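Local coordinates for protein hexokinase (PDB 1BDG) that phosphorylates glucose and other hexoses to their 6-phosphates at the expense of ATP, the opening step of glycolysis, at residues M33-R38 with C384-R388. Residues are numbered along the deposited sequence; the frame is centred on the assembly and turned at random.
Sequences MGESMR and CILRR. Unlike the reference sequence in segment 33-38: Met33 (reference Thr). With SO4 (sulfate ion), chain E.
Cys384 SG packs against the bare backbone of Gly34, with Met33 and Met37, one turn apart on the neighbouring helix, beside it. With SG set anti to the backbone N (chi1 161°), the sulfur reaches across to the backbone of 33-38, and Cys384 SG lies 3.7 Å from Gly34 CA. The CA atoms of Gly34 and Cys384 are 6.0 Å apart. Both methionines touch the thiol from neighbouring directions: Met33 CG is 4.1 Å and Met37 SD 3.9 Å from Cys384 SG. The Met37 chain, extended beyond CG, then carries CE to Ile385 CD1, the two side chains crossing at about a right angle. Ile385 in turn rests on Val224 and Tyr226 of strand 222-229, so the apolar half of the contact continues onto the sheet beneath. Met37 lies about 7 Å, side chain to side chain, from the glucose-binding Asn223.

Arg388 forms the polar border. Its chain turns at chi3 (-87°), bringing the guanidinium obliquely past the CB atoms of Met37 and Arg38. Water 1 links the helices here, accepting from Arg388 NE at 2.9 Å and donating to Gly34 O at 2.5 Å. NH1 has a salt bridge to Glu228, which probably offsets the charge of this arginine. A sulfate, probably taken from the crystallisation liquor and also held by Lys232, is modelled too close to Arg388 NH2, so its exact position and a weak bond from NH1 are doubtful.

The segment axes are 10.1 Å apart. Helix 23-41 here meets the end of helix 357-389, in what is predicted to be the large subdomain; hexokinases belong to the actin-like ATPase clan. The -50° crossing, with Met33/Met37 and Cys384/Arg388 each one turn apart, is consistent with ridges-into-grooves packing of i/i+4 ridges in this helix pair of the hexokinase fold.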
loop_
_atom_site.group_PDB
_atom_site.type_symbol
_atom_site.label_atom_id
_atom_site.label_comp_id
_atom_site.label_asym_id
_atom_site.label_seq_id
_atom_site.Cartn_x
_atom_site.Cartn_y
_atom_site.Cartn_z
ATOM N N MET A 33 -16.895 -6.620 -1.527
ATOM C CA MET A 33 -15.586 -6.887 -0.953
ATOM C C MET A 33 -15.722 -7.940 0.152
ATOM O O MET A 33 -15.106 -9.005 0.072
ATOM C CB MET A 33 -14.972 -5.594 -0.410
ATOM C CG MET A 33 -13.582 -5.764 0.193
ATOM S SD MET A 33 -12.820 -4.195 0.740
ATOM C CE MET A 33 -12.402 -3.518 -0.870
ATOM N N GLY A 34 -16.552 -7.654 1.153
ATOM C CA GLY A 34 -16.771 -8.593 2.236
ATOM C C GLY A 34 -17.170 -9.945 1.693
ATOM O O GLY A 34 -16.742 -10.974 2.201
ATOM N N GLU A 35 -17.973 -9.957 0.638
ATOM C CA GLU A 35 -18.388 -11.213 0.027
ATOM C C GLU A 35 -17.136 -11.992 -0.426
ATOM O O GLU A 35 -17.075 -13.211 -0.241
ATOM C CB GLU A 35 -19.355 -10.960 -1.159
ATOM C CG GLU A 35 -20.748 -10.376 -0.788
ATOM C CD GLU A 35 -21.490 -9.685 -1.974
ATOM O OE1 GLU A 35 -21.414 -10.162 -3.133
ATOM O OE2 GLU A 35 -22.153 -8.643 -1.753
ATOM N N SER A 36 -16.129 -11.295 -0.973
ATOM C CA SER A 36 -14.885 -11.939 -1.455
ATOM C C SER A 36 -13.958 -12.442 -0.373
ATOM O O SER A 36 -13.376 -13.509 -0.519
ATOM C CB SER A 36 -14.083 -11.012 -2.357
ATOM O OG SER A 36 -14.882 -10.526 -3.413
ATOM N N MET A 37 -13.779 -11.667 0.690
ATOM C CA MET A 37 -12.905 -12.075 1.780
ATOM C C MET A 37 -13.364 -13.391 2.416
ATOM O O MET A 37 -12.537 -14.291 2.632
ATOM C CB MET A 37 -12.813 -10.985 2.840
ATOM C CG MET A 37 -12.122 -9.728 2.396
ATOM S SD MET A 37 -12.033 -8.540 3.724
ATOM C CE MET A 37 -10.984 -7.303 3.039
ATOM N N ARG A 38 -14.663 -13.530 2.704
ATOM C CA ARG A 38 -15.118 -14.785 3.293
ATOM C C ARG A 38 -14.963 -15.956 2.321
ATOM O O ARG A 38 -14.766 -17.091 2.744
ATOM C CB ARG A 38 -16.529 -14.700 3.889
ATOM C CG ARG A 38 -17.667 -14.457 2.937
ATOM C CD ARG A 38 -18.850 -15.358 3.295
ATOM N NE ARG A 38 -18.903 -16.518 2.405
ATOM C CZ ARG A 38 -19.842 -16.706 1.474
ATOM N NH1 ARG A 38 -20.816 -15.807 1.313
ATOM N NH2 ARG A 38 -19.837 -17.816 0.732
ATOM N N CYS A 384 -15.399 -2.387 5.843
ATOM C CA CYS A 384 -15.613 -3.793 5.563
ATOM C C CYS A 384 -14.866 -4.659 6.561
ATOM O O CYS A 384 -15.351 -5.723 6.949
ATOM C CB CYS A 384 -15.143 -4.150 4.167
ATOM S SG CYS A 384 -14.889 -5.919 4.039
ATOM N N ILE A 385 -13.668 -4.221 6.941
ATOM C CA ILE A 385 -12.837 -4.937 7.907
ATOM C C ILE A 385 -13.532 -4.904 9.261
ATOM O O ILE A 385 -13.684 -5.927 9.924
ATOM C CB ILE A 385 -11.436 -4.294 8.008
ATOM C CG1 ILE A 385 -10.594 -4.658 6.783
ATOM C CG2 ILE A 385 -10.747 -4.712 9.270
ATOM C CD1 ILE A 385 -10.418 -6.142 6.573
ATOM N N LEU A 386 -13.986 -3.721 9.650
ATOM C CA LEU A 386 -14.695 -3.532 10.914
ATOM C C LEU A 386 -15.953 -4.404 10.961
ATOM O O LEU A 386 -16.408 -4.789 12.039
ATOM C CB LEU A 386 -15.083 -2.056 11.097
ATOM C CG LEU A 386 -13.942 -1.050 11.161
ATOM C CD1 LEU A 386 -14.490 0.269 11.630
ATOM C CD2 LEU A 386 -12.870 -1.526 12.104
ATOM N N ARG A 387 -16.531 -4.669 9.795
ATOM C CA ARG A 387 -17.719 -5.507 9.705
ATOM C C ARG A 387 -17.368 -6.982 9.830
ATOM O O ARG A 387 -18.229 -7.811 10.083
ATOM C CB ARG A 387 -18.454 -5.264 8.394
ATOM C CG ARG A 387 -19.137 -3.926 8.344
ATOM C CD ARG A 387 -20.324 -3.935 7.408
ATOM N NE ARG A 387 -20.726 -2.573 7.063
ATOM C CZ ARG A 387 -20.981 -2.158 5.825
ATOM N NH1 ARG A 387 -20.890 -2.994 4.792
ATOM N NH2 ARG A 387 -21.345 -0.901 5.622
ATOM N N ARG A 388 -16.091 -7.291 9.644
ATOM C CA ARG A 388 -15.588 -8.647 9.741
ATOM C C ARG A 388 -15.039 -8.845 11.143
ATOM O O ARG A 388 -15.562 -9.654 11.902
ATOM C CB ARG A 388 -14.513 -8.876 8.679
ATOM C CG ARG A 388 -13.781 -10.178 8.788
ATOM C CD ARG A 388 -13.329 -10.648 7.414
ATOM N NE ARG A 388 -14.362 -11.431 6.724
ATOM C CZ ARG A 388 -14.796 -12.640 7.096
ATOM N NH1 ARG A 388 -14.311 -13.251 8.161
ATOM N NH2 ARG A 388 -15.717 -13.247 6.381
HETATM S S SO4 E . -17.437 -15.180 7.575
HETATM O O1 SO4 E . -18.143 -14.238 6.744
HETATM O O2 SO4 E . -16.595 -14.465 8.489
HETATM O O3 SO4 E . -18.396 -15.966 8.311
HETATM O O4 SO4 E . -16.620 -16.040 6.759
HETATM O O HOH W 1 -16.151 -10.565 4.598
#